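Local coordinates for protein alpha-fucosidase GH29 (Fusarium graminearum, PDB 4PSR) that catalyses the hydrolysis of alpha-L-fucosidic linkages as a GH29 glycosidase, probably releasing fucose from the carbohydrate of glycoproteins, at residues N138-V143 against Q192-Q197; M170-N175 against F208-E213; P500-A505 against D546-T551. All blocks are in the same frame, centred on the assembly; numbering follows the deposited sequence. Where two conformers were deposited one is given.

Interaction 1 (N138-V143 against Q192-Q197); sequences NEWNPV and QKLLGQ
Leu194 packs over one face of the Trp140 indole, its side chain crossing that of the tryptophan at about a right angle, and this is the tightly packed half of the contact. Its CB stands 3.6 Å from the centroid of the five-membered ring, only 7° off the ring normal, a CH-pi contact over the face. The branches spread from there along the same face: CD1 of Leu194 rests 3.8 Å from Trp140 CG, while its CD2 reaches the six-membered ring, 4.1 Å from Trp140 CZ3. The hydrogen bond from NE1 to the carbonyl of Ser190 helps fix the rotation of the indole, and helix 76-80 packs against both residues.

The other half is polar and more open. Lys193 runs past the amide of Asn138, its CD 3.5 Å from Asn138 OD1, then bends at chi3 (-68°) to bring NZ to Glu139. The salt bridge, 2.9 Å from Lys193 NZ to Glu139 OE1, uses the syn lone pair of that oxygen. A water donates to Glu139 OE2 at 2.7 Å and is only weakly held by the lysine; Ser190 OG also binds OE2, and Val137 O is a further partner of Lys193 NZ.

Asn138 OD1 accepts from Trp140 N at 3.0 Å, an Asx turn. Through Lys193 and Leu194, short helix 189-195, closed at Gly196 by a Schellman motif, packs onto the loop following strand 119-125, a contact between two beta-alpha loops of the TIM barrel.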
loop_
_atom_site.group_PDB
_atom_site.type_symbol
_atom_site.label_atom_id
_atom_site.label_comp_id
_atom_site.label_asym_id
_atom_site.label_seq_id
_atom_site.Cartn_x
_atom_site.Cartn_y
_atom_site.Cartn_z
ATOM N N ASN A 138 6.896 -24.750 12.692
ATOM C CA ASN A 138 5.926 -25.280 11.735
ATOM C C ASN A 138 6.620 -26.185 10.724
ATOM O O ASN A 138 7.334 -25.710 9.840
ATOM C CB ASN A 138 5.182 -24.145 11.016
ATOM C CG ASN A 138 4.176 -24.664 10.024
ATOM O OD1 ASN A 138 3.777 -25.841 10.086
ATOM N ND2 ASN A 138 3.741 -23.813 9.117
ATOM N N GLU A 139 6.395 -27.490 10.847
ATOM C CA GLU A 139 6.967 -28.482 9.935
ATOM C C GLU A 139 6.453 -28.373 8.501
ATOM O O GLU A 139 7.073 -28.921 7.556
ATOM C CB GLU A 139 6.724 -29.909 10.432
ATOM C CG GLU A 139 5.236 -30.342 10.556
ATOM C CD GLU A 139 4.582 -30.005 11.876
ATOM O OE1 GLU A 139 5.045 -29.115 12.618
ATOM O OE2 GLU A 139 3.562 -30.680 12.169
ATOM N N TRP A 140 5.338 -27.665 8.319
ATOM C CA TRP A 140 4.767 -27.468 7.005
ATOM C C TRP A 140 5.526 -26.354 6.313
ATOM O O TRP A 140 5.136 -25.180 6.364
ATOM C CB TRP A 140 3.258 -27.178 7.113
ATOM C CG TRP A 140 2.511 -28.370 7.679
ATOM C CD1 TRP A 140 2.170 -28.571 8.990
ATOM C CD2 TRP A 140 2.049 -29.516 6.956
ATOM N NE1 TRP A 140 1.522 -29.776 9.118
ATOM C CE2 TRP A 140 1.438 -30.374 7.897
ATOM C CE3 TRP A 140 2.086 -29.889 5.615
ATOM C CZ2 TRP A 140 0.859 -31.583 7.531
ATOM C CZ3 TRP A 140 1.504 -31.072 5.248
ATOM C CH2 TRP A 140 0.896 -31.914 6.215
ATOM N N ASN A 141 6.631 -26.729 5.676
ATOM C CA ASN A 141 7.537 -25.737 5.098
ATOM C C ASN A 141 8.288 -26.375 3.928
ATOM O O ASN A 141 8.352 -27.619 3.797
ATOM C CB ASN A 141 8.452 -25.140 6.196
ATOM C CG ASN A 141 9.556 -26.080 6.645
ATOM O OD1 ASN A 141 10.364 -26.531 5.835
ATOM N ND2 ASN A 141 9.623 -26.344 7.932
ATOM N N PRO A 142 8.880 -25.551 3.049
ATOM C CA PRO A 142 9.486 -26.026 1.808
ATOM C C PRO A 142 10.915 -26.547 1.964
ATOM O O PRO A 142 11.499 -26.942 0.969
ATOM C CB PRO A 142 9.444 -24.792 0.908
ATOM C CG PRO A 142 9.579 -23.644 1.873
ATOM C CD PRO A 142 8.690 -24.095 3.026
ATOM N N VAL A 143 11.433 -26.562 3.178
ATOM C CA VAL A 143 12.708 -27.235 3.456
ATOM C C VAL A 143 12.409 -28.704 3.768
ATOM O O VAL A 143 13.042 -29.615 3.227
ATOM C CB VAL A 143 13.467 -26.579 4.626
ATOM C CG1 VAL A 143 14.720 -27.382 5.006
ATOM C CG2 VAL A 143 13.850 -25.149 4.288
ATOM N N GLN A 192 -3.485 -31.057 11.810
ATOM C CA GLN A 192 -4.220 -30.009 12.495
ATOM C C GLN A 192 -3.482 -28.678 12.435
ATOM O O GLN A 192 -4.108 -27.627 12.312
ATOM C CB GLN A 192 -4.468 -30.370 13.945
ATOM C CG GLN A 192 -5.498 -31.477 14.200
ATOM C CD GLN A 192 -5.600 -31.816 15.678
ATOM O OE1 GLN A 192 -4.835 -31.316 16.500
ATOM N NE2 GLN A 192 -6.539 -32.685 16.018
ATOM N N LYS A 193 -2.161 -28.718 12.537
ATOM C CA LYS A 193 -1.378 -27.484 12.478
ATOM C C LYS A 193 -1.521 -26.818 11.099
ATOM O O LYS A 193 -1.706 -25.602 11.010
ATOM C CB LYS A 193 0.093 -27.733 12.791
ATOM C CG LYS A 193 0.943 -26.449 12.820
ATOM C CD LYS A 193 2.410 -26.741 13.160
ATOM C CE LYS A 193 2.595 -27.214 14.603
ATOM N NZ LYS A 193 4.023 -27.578 14.806
ATOM N N LEU A 194 -1.440 -27.584 10.027
ATOM C CA LEU A 194 -1.637 -27.028 8.681
ATOM C C LEU A 194 -3.014 -26.358 8.535
ATOM O O LEU A 194 -3.137 -25.236 8.011
ATOM C CB LEU A 194 -1.462 -28.091 7.603
ATOM C CG LEU A 194 -1.579 -27.569 6.166
ATOM C CD1 LEU A 194 -0.359 -26.752 5.732
ATOM C CD2 LEU A 194 -1.825 -28.736 5.214
ATOM N N LEU A 195 -4.039 -27.066 9.008
ATOM C CA LEU A 195 -5.433 -26.735 8.737
ATOM C C LEU A 195 -6.084 -25.862 9.823
ATOM O O LEU A 195 -7.294 -25.629 9.777
ATOM C CB LEU A 195 -6.240 -28.027 8.527
ATOM C CG LEU A 195 -5.772 -28.904 7.378
ATOM C CD1 LEU A 195 -6.550 -30.205 7.282
ATOM C CD2 LEU A 195 -5.896 -28.170 6.059
ATOM N N GLY A 196 -5.305 -25.382 10.777
ATOM C CA GLY A 196 -5.806 -24.468 11.790
ATOM C C GLY A 196 -6.798 -25.103 12.754
ATOM O O GLY A 196 -7.736 -24.422 13.186
ATOM N N GLN A 197 -6.596 -26.381 13.089
ATOM C CA GLN A 197 -7.491 -27.134 13.965
ATOM C C GLN A 197 -6.910 -27.402 15.348
ATOM O O GLN A 197 -7.475 -28.181 16.095
ATOM C CB GLN A 197 -7.852 -28.465 13.302
ATOM C CG GLN A 197 -8.725 -28.322 12.075
ATOM C CD GLN A 197 -9.099 -29.648 11.449
ATOM O OE1 GLN A 197 -9.001 -30.707 12.083
ATOM N NE2 GLN A 197 -9.512 -29.601 10.198
HETATM O O HOH W 1 3.175 -30.955 14.848
#

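Interaction 2 (M170-N175 against F208-E213); sequences MHQAYN and FDKHRE
Bends at chi2 (-71°) and chi3 bring the Met170 methyl to His211, and Gln172, whose CG sits between its backbone N and carbonyl carbon, turns at chi2 (-74°) to swing its amide over the imidazole. The setting is the (beta/alpha)8 barrel, where the end of strand 165-170 and the loop after it meet helix 200-218, the helix that follows this strand and its inserted short helices.

Gln172 NE2 stands 3.4 Å above the plane of the His211 ring, over its centre, with the amide turned 80° from the ring. The amide is held in this upright pose by a hydrogen bond from NE2 to the carbonyl of Trp207. Met170 comes in obliquely, its CB and CG reaching His211 CE1 directly, each at 3.7 Å. Its terminal methyl, CE, lies 3.9 Å from His211 ND1, a nitrogen buried here with no partner in the model.

Lys210 extends past Gln172 in the opposite direction, its CD 4.0 Å from Gln172 CG, and carries its ammonium to a salt bridge with Glu125 on strand 119-125. Next in sequence to Met170 and turned away from the helix, His171 touches the bound fucose, so the contact probably lies behind one wall of the fucose site. One water joins loop and helix: it donates to Gln172 O and accepts from Lys210 NZ, 2.9 Å from each.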
loop_
_atom_site.group_PDB
_atom_site.type_symbol
_atom_site.label_atom_id
_atom_site.label_comp_id
_atom_site.label_asym_id
_atom_site.label_seq_id
_atom_site.Cartn_x
_atom_site.Cartn_y
_atom_site.Cartn_z
ATOM N N MET A 170 2.647 -11.643 5.830
ATOM C CA MET A 170 2.193 -12.696 6.721
ATOM C C MET A 170 0.674 -12.646 6.815
ATOM O O MET A 170 0.118 -11.602 7.160
ATOM C CB MET A 170 2.801 -12.505 8.096
ATOM C CG MET A 170 4.316 -12.594 8.136
ATOM S SD MET A 170 4.943 -14.265 7.879
ATOM C CE MET A 170 4.576 -14.968 9.504
ATOM N N HIS A 171 0.014 -13.757 6.503
ATOM C CA HIS A 171 -1.446 -13.806 6.491
ATOM C C HIS A 171 -1.957 -14.977 7.372
ATOM O O HIS A 171 -2.983 -15.596 7.079
ATOM C CB HIS A 171 -2.035 -13.950 5.056
ATOM C CG HIS A 171 -1.347 -13.172 3.959
ATOM N ND1 HIS A 171 -2.048 -12.410 3.050
ATOM C CD2 HIS A 171 -0.042 -13.101 3.577
ATOM C CE1 HIS A 171 -1.209 -11.908 2.151
ATOM N NE2 HIS A 171 0.012 -12.316 2.449
ATOM N N GLN A 172 -1.254 -15.229 8.473
ATOM C CA GLN A 172 -1.434 -16.484 9.201
ATOM C C GLN A 172 -2.522 -16.457 10.273
ATOM O O GLN A 172 -2.821 -17.494 10.857
ATOM C CB GLN A 172 -0.093 -17.033 9.709
ATOM C CG GLN A 172 0.452 -16.523 11.029
ATOM C CD GLN A 172 1.024 -15.117 11.030
ATOM O OE1 GLN A 172 0.757 -14.320 10.121
ATOM N NE2 GLN A 172 1.813 -14.788 12.056
ATOM N N ALA A 173 -3.161 -15.311 10.478
ATOM C CA ALA A 173 -4.304 -15.248 11.407
ATOM C C ALA A 173 -5.539 -15.931 10.868
ATOM O O ALA A 173 -6.232 -16.654 11.620
ATOM C CB ALA A 173 -4.625 -13.825 11.755
ATOM N N TYR A 174 -5.889 -15.730 9.600
ATOM C CA TYR A 174 -7.155 -16.284 9.110
ATOM C C TYR A 174 -7.087 -17.805 8.982
ATOM O O TYR A 174 -8.113 -18.508 8.987
ATOM C CB TYR A 174 -7.573 -15.608 7.800
ATOM C CG TYR A 174 -8.907 -16.012 7.241
ATOM C CD1 TYR A 174 -10.027 -16.167 8.061
ATOM C CD2 TYR A 174 -9.080 -16.158 5.878
ATOM C CE1 TYR A 174 -11.239 -16.519 7.529
ATOM C CE2 TYR A 174 -10.306 -16.514 5.333
ATOM C CZ TYR A 174 -11.390 -16.672 6.163
ATOM O OH TYR A 174 -12.593 -17.030 5.572
ATOM N N ASN A 175 -5.864 -18.339 8.951
ATOM C CA ASN A 175 -5.657 -19.780 8.928
ATOM C C ASN A 175 -6.500 -20.560 9.949
ATOM O O ASN A 175 -7.028 -21.625 9.603
ATOM C CB ASN A 175 -4.155 -20.076 9.139
ATOM C CG ASN A 175 -3.869 -21.539 9.322
ATOM O OD1 ASN A 175 -3.693 -21.997 10.457
ATOM N ND2 ASN A 175 -3.857 -22.297 8.231
ATOM N N PHE A 208 2.182 -15.909 17.000
ATOM C CA PHE A 208 3.326 -15.171 17.500
ATOM C C PHE A 208 4.653 -15.870 17.191
ATOM O O PHE A 208 5.599 -15.233 16.696
ATOM C CB PHE A 208 3.233 -14.919 19.015
ATOM C CG PHE A 208 4.498 -14.375 19.596
ATOM C CD1 PHE A 208 4.751 -13.017 19.586
ATOM C CD2 PHE A 208 5.461 -15.210 20.119
ATOM C CE1 PHE A 208 5.941 -12.505 20.094
ATOM C CE2 PHE A 208 6.636 -14.697 20.619
ATOM C CZ PHE A 208 6.870 -13.338 20.603
ATOM N N ASP A 209 4.714 -17.177 17.439
ATOM C CA ASP A 209 5.970 -17.911 17.258
ATOM C C ASP A 209 6.408 -17.873 15.786
ATOM O O ASP A 209 7.597 -17.802 15.483
ATOM C CB ASP A 209 5.846 -19.363 17.710
ATOM C CG ASP A 209 5.751 -19.514 19.225
ATOM O OD1 ASP A 209 6.086 -18.567 19.948
ATOM O OD2 ASP A 209 5.377 -20.619 19.662
ATOM N N LYS A 210 5.452 -17.939 14.859
ATOM C CA LYS A 210 5.762 -17.828 13.434
ATOM C C LYS A 210 6.384 -16.462 13.120
ATOM O O LYS A 210 7.431 -16.360 12.434
ATOM C CB LYS A 210 4.510 -18.070 12.594
ATOM C CG LYS A 210 4.125 -19.527 12.458
ATOM C CD LYS A 210 2.721 -19.679 11.870
ATOM C CE LYS A 210 2.418 -21.115 11.477
ATOM N NZ LYS A 210 1.100 -21.165 10.787
ATOM N N HIS A 211 5.741 -15.382 13.572
ATOM C CA HIS A 211 6.318 -14.052 13.395
ATOM C C HIS A 211 7.720 -13.931 13.984
ATOM O O HIS A 211 8.628 -13.425 13.334
ATOM C CB HIS A 211 5.481 -12.984 14.088
ATOM C CG HIS A 211 4.401 -12.372 13.265
ATOM N ND1 HIS A 211 4.595 -11.990 11.954
ATOM C CD2 HIS A 211 3.141 -12.000 13.591
ATOM C CE1 HIS A 211 3.500 -11.399 11.512
ATOM N NE2 HIS A 211 2.600 -11.388 12.487
ATOM N N ARG A 212 7.885 -14.382 15.218
ATOM C CA ARG A 212 9.154 -14.265 15.926
ATOM C C ARG A 212 10.287 -14.991 15.193
ATOM O O ARG A 212 11.385 -14.452 15.015
ATOM C CB ARG A 212 9.012 -14.812 17.350
ATOM C CG ARG A 212 10.347 -15.045 18.045
ATOM C CD ARG A 212 10.216 -15.178 19.550
ATOM N NE ARG A 212 9.359 -16.302 19.890
ATOM C CZ ARG A 212 9.158 -16.759 21.119
ATOM N NH1 ARG A 212 8.347 -17.787 21.303
ATOM N NH2 ARG A 212 9.753 -16.186 22.154
ATOM N N GLU A 213 10.009 -16.215 14.776
ATOM C CA GLU A 213 11.002 -17.063 14.111
ATOM C C GLU A 213 11.355 -16.436 12.766
ATOM O O GLU A 213 12.535 -16.302 12.406
ATOM C CB GLU A 213 10.453 -18.469 13.920
ATOM C CG GLU A 213 11.466 -19.496 13.405
ATOM C CD GLU A 213 10.796 -20.828 13.229
ATOM O OE1 GLU A 213 9.871 -20.886 12.388
ATOM O OE2 GLU A 213 11.077 -21.794 13.999
HETATM O O HOH W 2 -1.110 -19.586 11.815
#

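Interaction 3 (P500-A505 against D546-T551); sequences PERGAA and DGTKAT
Arg502 and Thr548 meet at a slant, the arginine reaching along the turn at 546-547 while the threonine points its hydroxyl back at the arginine's own backbone. They sit at one end of the C-terminal beta-sandwich, in which strand 504-507 belongs to one four-stranded antiparallel sheet and strand 548-553 to the other. Between the sheets, Ala550 packs on Ile542 and Val544 of strand 541-544, the neighbour of 504-507.

A bend at chi2 (-74°) lays the Arg502 chain over the turn. Its CD comes within 3.4 Å of Asp546 O, and the guanidinium has Gly547 CA 4.0 Å above one face, offset toward the rim. Over the opposite face, more loosely, lies the carboxylate of Glu501. NH1 of Arg502 donates to the carbonyl O of Glu501 at 2.9 Å, the donor lying above the carbonyl plane; although NH1 also comes near Asp546 O, the angle there is too poor for a hydrogen bond. Lys584 NZ is close to Arg502 NE, so the two positive charges may partly oppose each other.

The Thr548 hydroxyl works in two directions. OG1 accepts from Gly503 N at 3.3 Å, with a bent N-H...O angle of 136°, and donates to Asp546 O at 3.1 Å, so the one group ties strand 548-553 both to the approach of strand 504-507 and to the turn before it. With OG1 so placed beside its own backbone N, the methyl falls anti to that nitrogen, and Thr548 CG2 rests 3.6 Å from Gly503 O.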
loop_
_atom_site.group_PDB
_atom_site.type_symbol
_atom_site.label_atom_id
_atom_site.label_comp_id
_atom_site.label_asym_id
_atom_site.label_seq_id
_atom_site.Cartn_x
_atom_site.Cartn_y
_atom_site.Cartn_z
ATOM N N PRO A 500 -9.590 26.063 -1.621
ATOM C CA PRO A 500 -10.454 25.142 -2.367
ATOM C C PRO A 500 -11.772 25.790 -2.777
ATOM O O PRO A 500 -12.252 26.675 -2.049
ATOM C CB PRO A 500 -10.726 24.016 -1.352
ATOM C CG PRO A 500 -9.553 24.069 -0.431
ATOM C CD PRO A 500 -9.250 25.542 -0.288
ATOM N N GLU A 501 -12.367 25.342 -3.883
ATOM C CA GLU A 501 -13.659 25.870 -4.320
ATOM C C GLU A 501 -14.698 25.700 -3.231
ATOM O O GLU A 501 -15.452 26.622 -2.924
ATOM C CB GLU A 501 -14.159 25.200 -5.609
ATOM C CG GLU A 501 -15.451 25.862 -6.121
ATOM C CD GLU A 501 -16.109 25.132 -7.271
ATOM O OE1 GLU A 501 -15.661 24.025 -7.621
ATOM O OE2 GLU A 501 -17.091 25.676 -7.823
ATOM N N ARG A 502 -14.755 24.506 -2.650
ATOM C CA ARG A 502 -15.543 24.285 -1.455
ATOM C C ARG A 502 -14.629 23.659 -0.423
ATOM O O ARG A 502 -14.113 22.561 -0.617
ATOM C CB ARG A 502 -16.718 23.339 -1.714
ATOM C CG ARG A 502 -17.734 23.854 -2.707
ATOM C CD ARG A 502 -18.585 24.954 -2.099
ATOM N NE ARG A 502 -19.499 25.521 -3.092
ATOM C CZ ARG A 502 -19.256 26.614 -3.813
ATOM N NH1 ARG A 502 -18.128 27.301 -3.659
ATOM N NH2 ARG A 502 -20.157 27.032 -4.691
ATOM N N GLY A 503 -14.402 24.365 0.674
ATOM C CA GLY A 503 -13.423 23.939 1.646
ATOM C C GLY A 503 -12.949 25.118 2.462
ATOM O O GLY A 503 -13.666 26.104 2.629
ATOM N N ALA A 504 -11.751 25.003 3.007
ATOM C CA ALA A 504 -11.223 26.038 3.873
ATOM C C ALA A 504 -9.705 26.011 3.799
ATOM O O ALA A 504 -9.109 25.103 3.207
ATOM C CB ALA A 504 -11.703 25.830 5.294
ATOM N N ALA A 505 -9.065 27.032 4.380
ATOM C CA ALA A 505 -7.616 27.036 4.551
ATOM C C ALA A 505 -7.311 27.625 5.924
ATOM O O ALA A 505 -7.912 28.649 6.308
ATOM C CB ALA A 505 -6.915 27.840 3.434
ATOM N N ASP A 546 -16.892 30.239 0.065
ATOM C CA ASP A 546 -18.321 30.402 -0.192
ATOM C C ASP A 546 -18.940 29.016 -0.297
ATOM O O ASP A 546 -18.269 28.071 -0.710
ATOM C CB ASP A 546 -18.548 31.159 -1.497
ATOM C CG ASP A 546 -18.332 32.661 -1.358
ATOM O OD1 ASP A 546 -18.142 33.142 -0.228
ATOM O OD2 ASP A 546 -18.399 33.329 -2.399
ATOM N N GLY A 547 -20.193 28.910 0.117
ATOM C CA GLY A 547 -20.919 27.645 0.053
ATOM C C GLY A 547 -20.458 26.608 1.073
ATOM O O GLY A 547 -20.871 25.453 1.025
ATOM N N THR A 548 -19.633 27.026 2.020
ATOM C CA THR A 548 -19.011 26.123 2.991
ATOM C C THR A 548 -19.140 26.677 4.406
ATOM O O THR A 548 -19.294 27.888 4.601
ATOM C CB THR A 548 -17.504 25.939 2.668
ATOM O OG1 THR A 548 -17.304 25.817 1.257
ATOM C CG2 THR A 548 -16.914 24.721 3.356
ATOM N N LYS A 549 -19.124 25.791 5.396
ATOM C CA LYS A 549 -18.934 26.189 6.781
ATOM C C LYS A 549 -17.844 25.333 7.402
ATOM O O LYS A 549 -17.557 24.219 6.926
ATOM C CB LYS A 549 -20.230 26.093 7.586
ATOM C CG LYS A 549 -20.807 24.699 7.716
ATOM C CD LYS A 549 -22.029 24.724 8.614
ATOM C CE LYS A 549 -22.744 23.380 8.626
ATOM N NZ LYS A 549 -23.951 23.411 9.487
ATOM N N ALA A 550 -17.193 25.853 8.437
ATOM C CA ALA A 550 -16.206 25.090 9.192
ATOM C C ALA A 550 -16.603 25.078 10.647
ATOM O O ALA A 550 -16.973 26.121 11.191
ATOM C CB ALA A 550 -14.804 25.678 9.026
ATOM N N THR A 551 -16.520 23.914 11.279
ATOM C CA THR A 551 -16.788 23.779 12.696
ATOM C C THR A 551 -15.487 23.440 13.393
ATOM O O THR A 551 -14.835 22.441 13.062
ATOM C CB THR A 551 -17.862 22.710 12.925
ATOM O OG1 THR A 551 -19.016 23.058 12.161
ATOM C CG2 THR A 551 -18.242 22.608 14.375
#

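Interactions 1 and 2 are neighbours in the catalytic TIM barrel, their centres 11 Å apart. Their segments alternate along the chain, in the order 138-143, 170-175, 192-197, 208-213, so the loops after strands 119-125 and 165-170 interlock with the consecutive helices 189-195 and 200-218. They also touch directly: Asn175 ND2 probably hydrogen-bonds to Leu194 O, 3.0 Å away, and Asn138 packs on Lys210. Interaction 2 includes the fucose neighbour His171, so the two together probably hold the loops on that side of the sugar site, with interaction 1 further out. Interaction 3 comes later, in the C-terminal sandwich across the molecule's centre, its nearest atoms about 37 Å from interaction 2.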